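Local coordinates for protein 3-keto-5-aminohexanoate cleavage enzyme (Ralstonia eutropha, PDB 3C6C) that probably cleaves 3-keto-5-aminohexanoate as a metal-dependent TIM-barrel enzyme of the beta-keto acid cleavage family, with a nickel ion bound in the crystal, at residues Glu226-Gln231 and Ala239-Phe244; Glu186-Gly191 and Leu215-Gly220; Gln198-Gly203 and Gly207-Gln212. One frame throughout, in Å; residues are numbered along the deposited sequence.

Contact 1: Glu226-Gln231 and Ala239-Phe244; sequences ETMIYQ and AQWAAF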
ATOM      1  N   GLU A 226      -7.258  -2.073  -2.485  1.00 18.63           N
ATOM      2  CA  GLU A 226      -6.441  -1.050  -1.864  1.00 17.89           C
ATOM      3  C   GLU A 226      -7.186  -0.435  -0.691  1.00 16.44           C
ATOM      4  O   GLU A 226      -6.604  -0.153   0.369  1.00 17.30           O
ATOM      5  CB  GLU A 226      -6.012   0.015  -2.889  1.00 19.42           C
ATOM      6  CG  GLU A 226      -4.987  -0.495  -3.876  1.00 20.88           C
ATOM      7  CD  GLU A 226      -5.587  -1.049  -5.188  1.00 25.64           C
ATOM      8  OE1 GLU A 226      -6.774  -1.509  -5.259  1.00 23.69           O
ATOM      9  OE2 GLU A 226      -4.844  -1.034  -6.196  1.00 30.93           O
ATOM     10  N   THR A 227      -8.489  -0.251  -0.874  1.00 15.97           N
ATOM     11  CA  THR A 227      -9.318   0.335   0.159  1.00 18.71           C
ATOM     12  C   THR A 227      -9.365  -0.603   1.344  1.00 17.75           C
ATOM     13  O   THR A 227      -9.201  -0.192   2.487  1.00 17.17           O
ATOM     14  CB  THR A 227     -10.756   0.633  -0.330  1.00 19.04           C
ATOM     15  OG1 THR A 227     -10.705   1.579  -1.399  1.00 19.11           O
ATOM     16  CG2 THR A 227     -11.623   1.182   0.811  1.00 18.06           C
HETATM   17  N   MSE A 228      -9.575  -1.873   1.035  1.00 19.30           N
HETATM   18  CA  MSE A 228      -9.724  -2.896   2.069  1.00 19.07           C
HETATM   19  C   MSE A 228      -8.451  -3.046   2.900  1.00 17.82           C
HETATM   20  O   MSE A 228      -8.500  -3.090   4.127  1.00 18.75           O
HETATM   21  CB  MSE A 228     -10.131  -4.260   1.469  1.00 19.49           C
HETATM   22  CG  MSE A 228     -10.702  -5.168   2.551  1.00 18.41           C
HETATM   23 SE   MSE A 228     -11.228  -6.882   1.907  0.75 10.19          SE
HETATM   24  CE  MSE A 228     -12.570  -6.362   0.671  1.00 16.98           C
ATOM     25  N   ILE A 229      -7.298  -3.051   2.236  1.00 18.99           N
ATOM     26  CA  ILE A 229      -5.993  -3.205   2.929  1.00 19.43           C
ATOM     27  C   ILE A 229      -5.727  -2.015   3.855  1.00 18.03           C
ATOM     28  O   ILE A 229      -5.312  -2.151   5.014  1.00 19.01           O
ATOM     29  CB  ILE A 229      -4.805  -3.340   1.926  1.00 20.03           C
ATOM     30  CG1 ILE A 229      -4.851  -4.710   1.254  1.00 21.48           C
ATOM     31  CG2 ILE A 229      -3.449  -3.146   2.641  1.00 26.93           C
ATOM     32  CD1 ILE A 229      -3.883  -4.872   0.087  1.00 25.89           C
ATOM     33  N   TYR A 230      -5.986  -0.845   3.295  1.00 18.81           N
ATOM     34  CA  TYR A 230      -5.737   0.430   4.002  1.00 17.71           C
ATOM     35  C   TYR A 230      -6.590   0.526   5.265  1.00 18.57           C
ATOM     36  O   TYR A 230      -6.088   0.785   6.373  1.00 18.28           O
ATOM     37  CB  TYR A 230      -5.981   1.642   3.092  1.00 19.15           C
ATOM     38  CG  TYR A 230      -6.150   2.921   3.867  1.00 15.34           C
ATOM     39  CD1 TYR A 230      -5.076   3.493   4.541  1.00 17.78           C
ATOM     40  CD2 TYR A 230      -7.378   3.552   3.946  1.00 17.97           C
ATOM     41  CE1 TYR A 230      -5.231   4.676   5.278  1.00 16.98           C
ATOM     42  CE2 TYR A 230      -7.549   4.711   4.651  1.00 17.95           C
ATOM     43  CZ  TYR A 230      -6.470   5.279   5.325  1.00 20.34           C
ATOM     44  OH  TYR A 230      -6.649   6.428   6.022  1.00 20.01           O
ATOM     45  N   GLN A 231      -7.880   0.257   5.095  1.00 16.98           N
ATOM     46  CA  GLN A 231      -8.812   0.350   6.200  1.00 17.20           C
ATOM     47  C   GLN A 231      -8.558  -0.771   7.212  1.00 18.66           C
ATOM     48  O   GLN A 231      -8.694  -0.579   8.415  1.00 18.74           O
ATOM     49  CB  GLN A 231     -10.269   0.460   5.748  1.00 16.37           C
ATOM     50  CG  GLN A 231     -10.550   1.783   5.088  1.00 17.33           C
ATOM     51  CD  GLN A 231     -12.006   2.126   4.804  1.00 19.21           C
ATOM     52  OE1 GLN A 231     -12.345   3.306   4.694  1.00 19.80           O
ATOM     53  NE2 GLN A 231     -12.862   1.117   4.635  1.00 16.78           N
ATOM     54  N   ALA A 239      -9.758  -7.153  17.195  1.00 21.87           N
ATOM     55  CA  ALA A 239     -11.108  -7.065  16.662  1.00 20.76           C
ATOM     56  C   ALA A 239     -11.302  -8.056  15.540  1.00 20.67           C
ATOM     57  O   ALA A 239     -10.359  -8.466  14.874  1.00 22.91           O
ATOM     58  CB  ALA A 239     -11.392  -5.646  16.179  1.00 19.79           C
ATOM     59  N   GLN A 240     -12.553  -8.457  15.367  1.00 19.07           N
ATOM     60  CA  GLN A 240     -12.972  -9.164  14.158  1.00 19.65           C
ATOM     61  C   GLN A 240     -13.449  -8.114  13.168  1.00 20.21           C
ATOM     62  O   GLN A 240     -14.055  -7.106  13.568  1.00 20.87           O
ATOM     63  CB  GLN A 240     -14.103 -10.160  14.451  1.00 18.69           C
ATOM     64  CG  GLN A 240     -13.657 -11.426  15.132  1.00 21.63           C
ATOM     65  CD  GLN A 240     -12.689 -12.234  14.295  1.00 21.29           C
ATOM     66  OE1 GLN A 240     -12.935 -12.482  13.120  1.00 21.08           O
ATOM     67  NE2 GLN A 240     -11.584 -12.664  14.900  1.00 22.91           N
ATOM     68  N   TRP A 241     -13.124  -8.315  11.891  1.00 19.52           N
ATOM     69  CA  TRP A 241     -13.578  -7.403  10.839  1.00 17.50           C
ATOM     70  C   TRP A 241     -14.119  -8.166   9.648  1.00 18.80           C
ATOM     71  O   TRP A 241     -13.757  -9.322   9.395  1.00 19.04           O
ATOM     72  CB  TRP A 241     -12.492  -6.406  10.395  1.00 18.32           C
ATOM     73  CG  TRP A 241     -11.368  -7.002   9.659  1.00 18.05           C
ATOM     74  CD1 TRP A 241     -10.262  -7.581  10.192  1.00 21.83           C
ATOM     75  CD2 TRP A 241     -11.248  -7.135   8.238  1.00 20.34           C
ATOM     76  NE1 TRP A 241      -9.445  -8.057   9.191  1.00 19.29           N
ATOM     77  CE2 TRP A 241     -10.035  -7.802   7.982  1.00 20.41           C
ATOM     78  CE3 TRP A 241     -12.052  -6.762   7.159  1.00 17.67           C
ATOM     79  CZ2 TRP A 241      -9.606  -8.106   6.685  1.00 17.65           C
ATOM     80  CZ3 TRP A 241     -11.603  -7.031   5.876  1.00 18.68           C
ATOM     81  CH2 TRP A 241     -10.408  -7.718   5.654  1.00 19.09           C
ATOM     82  N   ALA A 242     -15.019  -7.491   8.964  1.00 18.89           N
ATOM     83  CA  ALA A 242     -15.625  -7.963   7.703  1.00 18.13           C
ATOM     84  C   ALA A 242     -15.646  -6.823   6.695  1.00 17.37           C
ATOM     85  O   ALA A 242     -15.444  -5.669   7.038  1.00 19.54           O
ATOM     86  CB  ALA A 242     -17.022  -8.477   7.968  1.00 17.67           C
ATOM     87  N   ALA A 243     -15.874  -7.181   5.442  1.00 16.96           N
ATOM     88  CA  ALA A 243     -16.030  -6.212   4.372  1.00 16.88           C
ATOM     89  C   ALA A 243     -16.984  -6.811   3.356  1.00 17.81           C
ATOM     90  O   ALA A 243     -17.014  -8.031   3.180  1.00 19.09           O
ATOM     91  CB  ALA A 243     -14.665  -5.889   3.726  1.00 14.40           C
ATOM     92  N   PHE A 244     -17.807  -5.970   2.761  1.00 16.25           N
ATOM     93  CA  PHE A 244     -18.682  -6.443   1.681  1.00 15.97           C
ATOM     94  C   PHE A 244     -18.893  -5.399   0.600  1.00 17.34           C
ATOM     95  O   PHE A 244     -18.650  -4.232   0.795  1.00 18.01           O
ATOM     96  CB  PHE A 244     -20.006  -6.924   2.269  1.00 15.86           C
ATOM     97  CG  PHE A 244     -20.935  -5.828   2.689  1.00 17.32           C
ATOM     98  CD1 PHE A 244     -20.899  -5.322   3.963  1.00 18.13           C
ATOM     99  CD2 PHE A 244     -21.878  -5.314   1.799  1.00 19.93           C
ATOM    100  CE1 PHE A 244     -21.764  -4.344   4.346  1.00 17.57           C
ATOM    101  CE2 PHE A 244     -22.749  -4.305   2.175  1.00 22.47           C
ATOM    102  CZ  PHE A 244     -22.701  -3.826   3.459  1.00 17.52           C
TER

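Contact 2: Glu186-Gly191 and Leu215-Gly220; sequences EVFSPG and LGVLWG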
ATOM      1  N   GLU A 186     -20.553  -0.522  11.606  1.00 17.79           N
ATOM      2  CA  GLU A 186     -20.537  -0.343  10.153  1.00 17.65           C
ATOM      3  C   GLU A 186     -19.832   0.967   9.802  1.00 18.88           C
ATOM      4  O   GLU A 186     -20.234   2.058  10.212  1.00 18.78           O
ATOM      5  CB  GLU A 186     -21.940  -0.360   9.543  1.00 17.44           C
ATOM      6  CG  GLU A 186     -22.961  -1.357  10.134  1.00 17.91           C
ATOM      7  CD  GLU A 186     -22.665  -2.826   9.916  1.00 19.58           C
ATOM      8  OE1 GLU A 186     -21.762  -3.170   9.115  1.00 20.65           O
ATOM      9  OE2 GLU A 186     -23.382  -3.659  10.555  1.00 19.16           O
ATOM     10  N   VAL A 187     -18.772   0.810   9.023  1.00 18.44           N
ATOM     11  CA  VAL A 187     -17.864   1.915   8.656  1.00 19.32           C
ATOM     12  C   VAL A 187     -17.743   2.149   7.156  1.00 20.14           C
ATOM     13  O   VAL A 187     -17.722   1.213   6.337  1.00 18.72           O
ATOM     14  CB  VAL A 187     -16.453   1.705   9.311  1.00 15.41           C
ATOM     15  CG1 VAL A 187     -16.577   1.569  10.859  1.00 18.44           C
ATOM     16  CG2 VAL A 187     -15.689   0.498   8.668  1.00 14.12           C
ATOM     17  N   PHE A 188     -17.719   3.438   6.805  1.00 18.13           N
ATOM     18  CA  PHE A 188     -17.722   3.894   5.405  1.00 18.92           C
ATOM     19  C   PHE A 188     -16.470   4.659   5.026  1.00 18.82           C
ATOM     20  O   PHE A 188     -16.327   5.125   3.892  1.00 19.93           O
ATOM     21  CB  PHE A 188     -18.948   4.779   5.141  1.00 20.41           C
ATOM     22  CG  PHE A 188     -20.272   4.059   5.263  1.00 20.42           C
ATOM     23  CD1 PHE A 188     -20.805   3.768   6.509  1.00 22.13           C
ATOM     24  CD2 PHE A 188     -20.997   3.726   4.142  1.00 26.03           C
ATOM     25  CE1 PHE A 188     -22.021   3.138   6.622  1.00 23.22           C
ATOM     26  CE2 PHE A 188     -22.228   3.092   4.255  1.00 22.75           C
ATOM     27  CZ  PHE A 188     -22.728   2.809   5.491  1.00 23.13           C
ATOM     28  N   SER A 189     -15.571   4.789   5.998  1.00 18.16           N
ATOM     29  CA  SER A 189     -14.375   5.643   5.871  1.00 17.22           C
ATOM     30  C   SER A 189     -13.361   5.340   6.957  1.00 17.95           C
ATOM     31  O   SER A 189     -13.689   4.704   7.922  1.00 17.15           O
ATOM     32  CB  SER A 189     -14.760   7.109   6.012  1.00 19.41           C
ATOM     33  OG  SER A 189     -15.152   7.386   7.356  1.00 16.91           O
ATOM     34  N   PRO A 190     -12.142   5.840   6.816  1.00 17.73           N
ATOM     35  CA  PRO A 190     -11.156   5.635   7.898  1.00 17.43           C
ATOM     36  C   PRO A 190     -11.559   6.403   9.160  1.00 17.25           C
ATOM     37  O   PRO A 190     -11.348   5.962  10.278  1.00 19.20           O
ATOM     38  CB  PRO A 190      -9.864   6.179   7.290  1.00 18.74           C
ATOM     39  CG  PRO A 190     -10.290   7.047   6.189  1.00 18.33           C
ATOM     40  CD  PRO A 190     -11.502   6.404   5.612  1.00 17.65           C
ATOM     41  N   GLY A 191     -12.142   7.563   8.935  1.00 17.90           N
ATOM     42  CA  GLY A 191     -12.621   8.412  10.019  1.00 18.46           C
ATOM     43  C   GLY A 191     -13.627   7.691  10.883  1.00 19.21           C
ATOM     44  O   GLY A 191     -13.616   7.791  12.104  1.00 17.50           O
ATOM     45  N   LEU A 215     -18.496  -1.187   1.454  1.00 18.47           N
ATOM     46  CA  LEU A 215     -17.726  -0.731   0.288  1.00 17.07           C
ATOM     47  C   LEU A 215     -18.576  -0.509  -0.954  1.00 21.12           C
ATOM     48  O   LEU A 215     -19.415  -1.303  -1.311  1.00 20.68           O
ATOM     49  CB  LEU A 215     -16.571  -1.699  -0.036  1.00 19.75           C
ATOM     50  CG  LEU A 215     -15.564  -1.992   1.085  1.00 16.96           C
ATOM     51  CD1 LEU A 215     -14.628  -3.123   0.693  1.00 20.31           C
ATOM     52  CD2 LEU A 215     -14.770  -0.711   1.457  1.00 16.60           C
ATOM     53  N   GLY A 216     -18.311   0.603  -1.599  1.00 18.95           N
ATOM     54  CA  GLY A 216     -18.958   0.981  -2.847  1.00 20.95           C
ATOM     55  C   GLY A 216     -20.272   1.707  -2.742  1.00 21.43           C
ATOM     56  O   GLY A 216     -20.982   1.881  -3.741  1.00 24.25           O
ATOM     57  N   VAL A 217     -20.629   2.110  -1.537  1.00 23.12           N
ATOM     58  CA  VAL A 217     -21.803   2.965  -1.352  1.00 23.55           C
ATOM     59  C   VAL A 217     -21.358   4.411  -1.571  1.00 23.40           C
ATOM     60  O   VAL A 217     -20.258   4.811  -1.173  1.00 23.80           O
ATOM     61  CB  VAL A 217     -22.448   2.758   0.010  1.00 24.89           C
ATOM     62  CG1 VAL A 217     -23.528   3.831   0.282  1.00 27.65           C
ATOM     63  CG2 VAL A 217     -23.023   1.352   0.077  1.00 26.67           C
ATOM     64  N   LEU A 218     -22.181   5.181  -2.273  1.00 22.40           N
ATOM     65  CA  LEU A 218     -21.878   6.606  -2.483  1.00 23.19           C
ATOM     66  C   LEU A 218     -22.427   7.388  -1.266  1.00 23.37           C
ATOM     67  O   LEU A 218     -23.573   7.153  -0.858  1.00 23.04           O
ATOM     68  CB  LEU A 218     -22.496   7.109  -3.788  1.00 24.27           C
ATOM     69  CG  LEU A 218     -22.074   6.340  -5.057  1.00 26.69           C
ATOM     70  CD1 LEU A 218     -22.766   6.958  -6.263  1.00 25.58           C
ATOM     71  CD2 LEU A 218     -20.566   6.353  -5.283  1.00 26.06           C
ATOM     72  N   TRP A 219     -21.679   8.307  -0.646  1.00 22.58           N
ATOM     73  CA  TRP A 219     -20.347   8.769  -1.041  1.00 21.70           C
ATOM     74  C   TRP A 219     -19.339   8.334   0.016  1.00 22.84           C
ATOM     75  O   TRP A 219     -18.728   9.159   0.708  1.00 20.71           O
ATOM     76  CB  TRP A 219     -20.354  10.303  -1.211  1.00 23.60           C
ATOM     77  CG  TRP A 219     -21.277  10.709  -2.338  1.00 23.89           C
ATOM     78  CD1 TRP A 219     -22.557  11.184  -2.239  1.00 23.68           C
ATOM     79  CD2 TRP A 219     -21.011  10.557  -3.723  1.00 20.25           C
ATOM     80  NE1 TRP A 219     -23.095  11.363  -3.497  1.00 21.72           N
ATOM     81  CE2 TRP A 219     -22.165  10.986  -4.427  1.00 22.24           C
ATOM     82  CE3 TRP A 219     -19.904  10.104  -4.449  1.00 22.35           C
ATOM     83  CZ2 TRP A 219     -22.229  10.979  -5.808  1.00 26.20           C
ATOM     84  CZ3 TRP A 219     -19.978  10.101  -5.828  1.00 28.07           C
ATOM     85  CH2 TRP A 219     -21.134  10.532  -6.486  1.00 21.65           C
ATOM     86  N   GLY A 220     -19.235   7.020   0.143  1.00 20.05           N
ATOM     87  CA  GLY A 220     -18.242   6.326   0.970  1.00 19.61           C
ATOM     88  C   GLY A 220     -17.061   5.687   0.261  1.00 18.19           C
ATOM     89  O   GLY A 220     -16.806   5.917  -0.925  1.00 18.14           O
TER

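Contact 3: Gln198-Gly203 and Gly207-Gln212; sequences QLIEEG and GVPLFQ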
ATOM      1  N   GLN A 198     -12.586   4.991  19.236  1.00 18.71           N
ATOM      2  CA  GLN A 198     -12.882   5.931  20.355  1.00 20.09           C
ATOM      3  C   GLN A 198     -13.946   5.346  21.282  1.00 21.52           C
ATOM      4  O   GLN A 198     -13.862   5.453  22.503  1.00 22.43           O
ATOM      5  CB  GLN A 198     -13.357   7.294  19.850  1.00 20.28           C
ATOM      6  CG  GLN A 198     -13.650   8.270  20.977  1.00 24.66           C
ATOM      7  CD  GLN A 198     -12.405   8.709  21.716  1.00 24.77           C
ATOM      8  OE1 GLN A 198     -11.312   8.707  21.163  1.00 24.09           O
ATOM      9  NE2 GLN A 198     -12.571   9.119  22.978  1.00 25.83           N
ATOM     10  N   LEU A 199     -14.951   4.727  20.680  1.00 20.04           N
ATOM     11  CA  LEU A 199     -16.002   4.041  21.448  1.00 20.81           C
ATOM     12  C   LEU A 199     -15.376   2.975  22.349  1.00 19.30           C
ATOM     13  O   LEU A 199     -15.749   2.813  23.513  1.00 22.63           O
ATOM     14  CB  LEU A 199     -17.056   3.416  20.515  1.00 21.24           C
ATOM     15  CG  LEU A 199     -17.977   4.403  19.803  1.00 16.93           C
ATOM     16  CD1 LEU A 199     -18.867   3.721  18.736  1.00 20.72           C
ATOM     17  CD2 LEU A 199     -18.841   5.126  20.829  1.00 17.32           C
ATOM     18  N   ILE A 200     -14.368   2.303  21.814  1.00 19.23           N
ATOM     19  CA  ILE A 200     -13.720   1.184  22.507  1.00 19.82           C
ATOM     20  C   ILE A 200     -12.958   1.787  23.681  1.00 21.25           C
ATOM     21  O   ILE A 200     -13.019   1.310  24.817  1.00 20.65           O
ATOM     22  CB  ILE A 200     -12.716   0.406  21.603  1.00 19.54           C
ATOM     23  CG1 ILE A 200     -13.465  -0.424  20.551  1.00 20.78           C
ATOM     24  CG2 ILE A 200     -11.847  -0.515  22.442  1.00 19.97           C
ATOM     25  CD1 ILE A 200     -12.595  -0.979  19.394  1.00 18.63           C
ATOM     26  N   GLU A 201     -12.273   2.870  23.364  1.00 21.89           N
ATOM     27  CA  GLU A 201     -11.492   3.655  24.353  1.00 26.16           C
ATOM     28  C   GLU A 201     -12.312   4.017  25.571  1.00 25.01           C
ATOM     29  O   GLU A 201     -11.863   3.944  26.725  1.00 26.43           O
ATOM     30  CB  GLU A 201     -11.051   4.974  23.728  1.00 26.74           C
ATOM     31  CG  GLU A 201      -9.585   5.102  23.557  1.00 41.37           C
ATOM     32  CD  GLU A 201      -8.904   5.446  24.864  1.00 49.61           C
ATOM     33  OE1 GLU A 201      -9.076   6.593  25.349  1.00 61.84           O
ATOM     34  OE2 GLU A 201      -8.197   4.566  25.402  1.00 62.66           O
ATOM     35  N   GLU A 202     -13.504   4.469  25.262  1.00 23.29           N
ATOM     36  CA  GLU A 202     -14.449   5.033  26.235  1.00 23.18           C
ATOM     37  C   GLU A 202     -15.230   3.994  27.037  1.00 22.30           C
ATOM     38  O   GLU A 202     -16.123   4.312  27.824  1.00 24.38           O
ATOM     39  CB  GLU A 202     -15.417   5.979  25.527  1.00 21.07           C
ATOM     40  CG  GLU A 202     -14.715   7.199  24.992  1.00 20.70           C
ATOM     41  CD  GLU A 202     -15.658   8.163  24.317  1.00 20.86           C
ATOM     42  OE1 GLU A 202     -16.889   7.915  24.370  1.00 23.80           O
ATOM     43  OE2 GLU A 202     -15.183   9.160  23.723  1.00 25.46           O
ATOM     44  N   GLY A 203     -14.882   2.745  26.821  1.00 21.26           N
ATOM     45  CA  GLY A 203     -15.511   1.643  27.537  1.00 21.89           C
ATOM     46  C   GLY A 203     -16.919   1.337  27.079  1.00 21.53           C
ATOM     47  O   GLY A 203     -17.723   0.842  27.842  1.00 22.79           O
ATOM     48  N   GLY A 207     -16.104  -6.845  25.089  1.00 19.97           N
ATOM     49  CA  GLY A 207     -15.481  -8.042  24.537  1.00 19.65           C
ATOM     50  C   GLY A 207     -14.753  -7.826  23.229  1.00 20.20           C
ATOM     51  O   GLY A 207     -14.046  -6.821  23.023  1.00 21.49           O
ATOM     52  N   VAL A 208     -14.965  -8.782  22.336  1.00 20.13           N
ATOM     53  CA  VAL A 208     -14.411  -8.726  20.971  1.00 18.34           C
ATOM     54  C   VAL A 208     -15.165  -7.657  20.153  1.00 19.13           C
ATOM     55  O   VAL A 208     -16.351  -7.807  19.892  1.00 18.75           O
ATOM     56  CB  VAL A 208     -14.488 -10.112  20.227  1.00 19.03           C
ATOM     57  CG1 VAL A 208     -13.961  -9.995  18.765  1.00 18.07           C
ATOM     58  CG2 VAL A 208     -13.713 -11.171  20.956  1.00 20.69           C
ATOM     59  N   PRO A 209     -14.472  -6.592  19.724  1.00 17.27           N
ATOM     60  CA  PRO A 209     -15.130  -5.618  18.858  1.00 17.80           C
ATOM     61  C   PRO A 209     -15.340  -6.157  17.453  1.00 18.28           C
ATOM     62  O   PRO A 209     -14.509  -6.887  16.932  1.00 19.53           O
ATOM     63  CB  PRO A 209     -14.129  -4.463  18.793  1.00 21.00           C
ATOM     64  CG  PRO A 209     -13.099  -4.768  19.804  1.00 20.67           C
ATOM     65  CD  PRO A 209     -13.070  -6.239  19.961  1.00 23.35           C
ATOM     66  N   LEU A 210     -16.462  -5.750  16.880  1.00 17.55           N
ATOM     67  CA  LEU A 210     -16.863  -6.127  15.504  1.00 19.71           C
ATOM     68  C   LEU A 210     -16.967  -4.921  14.606  1.00 18.87           C
ATOM     69  O   LEU A 210     -17.787  -4.029  14.826  1.00 18.64           O
ATOM     70  CB  LEU A 210     -18.247  -6.799  15.501  1.00 21.79           C
ATOM     71  CG  LEU A 210     -18.522  -7.966  16.414  1.00 22.90           C
ATOM     72  CD1 LEU A 210     -19.932  -8.502  16.117  1.00 27.54           C
ATOM     73  CD2 LEU A 210     -17.442  -9.062  16.265  1.00 23.85           C
ATOM     74  N   PHE A 211     -16.150  -4.934  13.562  1.00 18.17           N
ATOM     75  CA  PHE A 211     -16.137  -3.880  12.551  1.00 17.43           C
ATOM     76  C   PHE A 211     -16.507  -4.492  11.182  1.00 19.52           C
ATOM     77  O   PHE A 211     -16.076  -5.591  10.824  1.00 21.61           O
ATOM     78  CB  PHE A 211     -14.768  -3.235  12.381  1.00 17.27           C
ATOM     79  CG  PHE A 211     -14.333  -2.338  13.517  1.00 18.27           C
ATOM     80  CD1 PHE A 211     -13.829  -2.880  14.675  1.00 20.79           C
ATOM     81  CD2 PHE A 211     -14.345  -0.957  13.377  1.00 19.96           C
ATOM     82  CE1 PHE A 211     -13.394  -2.067  15.691  1.00 18.58           C
ATOM     83  CE2 PHE A 211     -13.912  -0.125  14.408  1.00 18.38           C
ATOM     84  CZ  PHE A 211     -13.434  -0.692  15.556  1.00 19.00           C
ATOM     85  N   GLN A 212     -17.289  -3.751  10.433  1.00 17.03           N
ATOM     86  CA  GLN A 212     -17.537  -4.097   9.028  1.00 17.23           C
ATOM     87  C   GLN A 212     -17.447  -2.913   8.104  1.00 18.13           C
ATOM     88  O   GLN A 212     -18.114  -1.898   8.277  1.00 17.64           O
ATOM     89  CB  GLN A 212     -18.888  -4.768   8.844  1.00 17.50           C
ATOM     90  CG  GLN A 212     -19.244  -5.067   7.400  1.00 17.89           C
ATOM     91  CD  GLN A 212     -20.345  -6.110   7.278  1.00 17.21           C
ATOM     92  OE1 GLN A 212     -20.090  -7.238   6.852  1.00 19.17           O
ATOM     93  NE2 GLN A 212     -21.572  -5.737   7.665  1.00 18.28           N
TER

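Contact 1: Glu226-Gln231 and Ala239-Phe244
Met228, present as selenomethionine, lies across the outer edge of the Trp241 six-membered ring and reaches past it to the methyl of Ala243. Its CG sits 3.9 Å from Trp241 CZ3, approaching the ring obliquely, while the selenium comes down into the ring plane at the edge, with SE 3.9 Å from Trp241 CH2. The two side chains cross at about a right angle. Met228 SE lies 5.1 Å from the centroid of the six-membered ring and 85° off its normal, a Met-aromatic contact made at the edge. The first two torsions of Met228 are extended and carry the chain straight out from its helix; only chi3 bends (-62°), which turns CE along the strand to within 3.7 Å of Ala243 CB. In Trp241, chi1 of 69° sets CG between the backbone N and the carbonyl carbon, and from there the indole reaches toward the helix.

Trp241 and Ala243 both project from strand 240-244 toward helix 225-232, whereas Ala242 and Phe244 face the other way, where Phe244 makes a cation-pi contact with Arg265. This is the return half of a TIM-barrel beta-alpha-beta unit, in which the helix lies against the strand that follows it. Met253, Gln256 and Leu260 of helix 250-260 also pack on Met228. On another flank of helix 225-232, Tyr230 stacks on Tyr230 of a second subunit.

No hydrogen bond spans the two segments, and all three touching residues are buried. Cohesion here should therefore come from dispersion and shape, probably helped by the polarisable chalcogen (sulfur in native methionine, selenium in this crystal) meeting the C-H rim of the indole, a rim that is slightly positive compared with its pi faces.

Contact 2: Glu186-Gly191 and Leu215-Gly220
The Phe188 ring meets Val217 at its edge: Val217 CG1 lies near the ring plane, 4.2 Å from Phe188 CE2. A second flat group, the Trp219 indole, has one face capped from within its own loop, since Leu218 CB sits 3.7 Å above the plane and over the ring centre. Both rings belong to the C-terminal mouth of the TIM barrel, the end at which enzymes of this fold carry their active sites. Residues 186-191 run from the tip of strand 182-187 into helix 190-201, and residues 215-220 form part of the loop that leaves strand 210-214.

Phe188 sits at the bend between strand and helix. Its CG is turned beside the backbone N and opposite the carbonyl carbon (chi1 -65°), which swings the ring toward the loop although the bond leaving the backbone does not aim there. The ring also touches Gln153 of strand 151-155, as does Val217, so the three side chains form one cluster; the side chain of Val217 also comes within about 4 Å of a bound acetate, probably from the crystallisation liquor. Ser189 follows as the N-cap of helix 190-201, its OG accepting from the N of Asp192, while Asp192 OD2 takes the N-H of Phe188.

Trp219 NE1 donates a hydrogen bond to Glu159 OE1, and the indole meets Phe195 of a second subunit edge-to-face. The peptide between Leu218 and Trp219 is cis, at the middle of a reverse turn laid out like type VI but without the usual proline. That turn brings Gly220 up against the bend, where its CA approaches Phe188 O to 3.7 Å, and it is closed by a hydrogen bond of 2.8 Å from Gly220 N to Val217 O.

Contact 3: Gln198-Gly203 and Gly207-Gln212
Ile200 supplies the apolar part, its CD1 sitting in the corner formed by the Pro209 ring and the rim of Phe211. The methyl lies 3.8 Å from Pro209 CG and 3.9 Å from Pro209 CB, and the two side chains cross at about a right angle. Toward the phenyl it stays near the ring plane, with Ile200 CD1 3.9 Å from Phe211 CZ and nearly as close to CE1, so the aromatic group is touched at its edge. The Ile200 branch is placed by its first torsion (chi1 -72°): CG1 turns beside the backbone N, and with chi2 extended (166°) the delta methyl reaches its full distance from the helix. Ile205, in the short link between the segments, also packs on Ile200, and Pro236 and Leu185 border Phe211.

These residues complete a beta-alpha-beta crossover of the TIM barrel, made of strand 182-187, helix 190-201 and strand 210-214. The last turn of the helix comes down beside the start of the next strand, and Ile200 and Pro209 have their CA atoms 7.8 Å apart.

No hydrogen bond crosses between the two segments. On the flank of the helix away from Pro209, Gln198 NE2 donates to Glu202 OE2 over 2.7 Å, at a fairly straight N-H angle of 166°; the carboxylate oxygen lies in the Gln198 amide plane and is approached on its anti side. The same OE2 forms a salt bridge with Arg170 of helix 166-179, so one oxygen is gripped by two donors, and the carboxylate would probably be favoured in its charged form.

Among backbone bonds, the helix finishes in a Schellman motif at Gly203, which has positive phi and whose N bonds to Ile200 O at 3.1 Å.

How the contacts relate
Moving from the N terminus, the chain passes strand 182-187 and enters contact 2 at residues 186-191, then runs down helix 190-201 to contact 3. Contact 3 closes the short return into strand 210-214 and is nested inside the longer loop that contact 2 closes at residues 215-220. Contact 1 comes afterwards in series, joining helix 225-232 to strand 240-244. Strand 210-214 is shared ground: Val187 N pairs with Gln212 O, and Ala242 N with Phe211 O, so its neighbours on either side belong to contacts 2 and 1. Together the three contacts tie strands 182-187, 210-214 and 240-244 to the two helices between them.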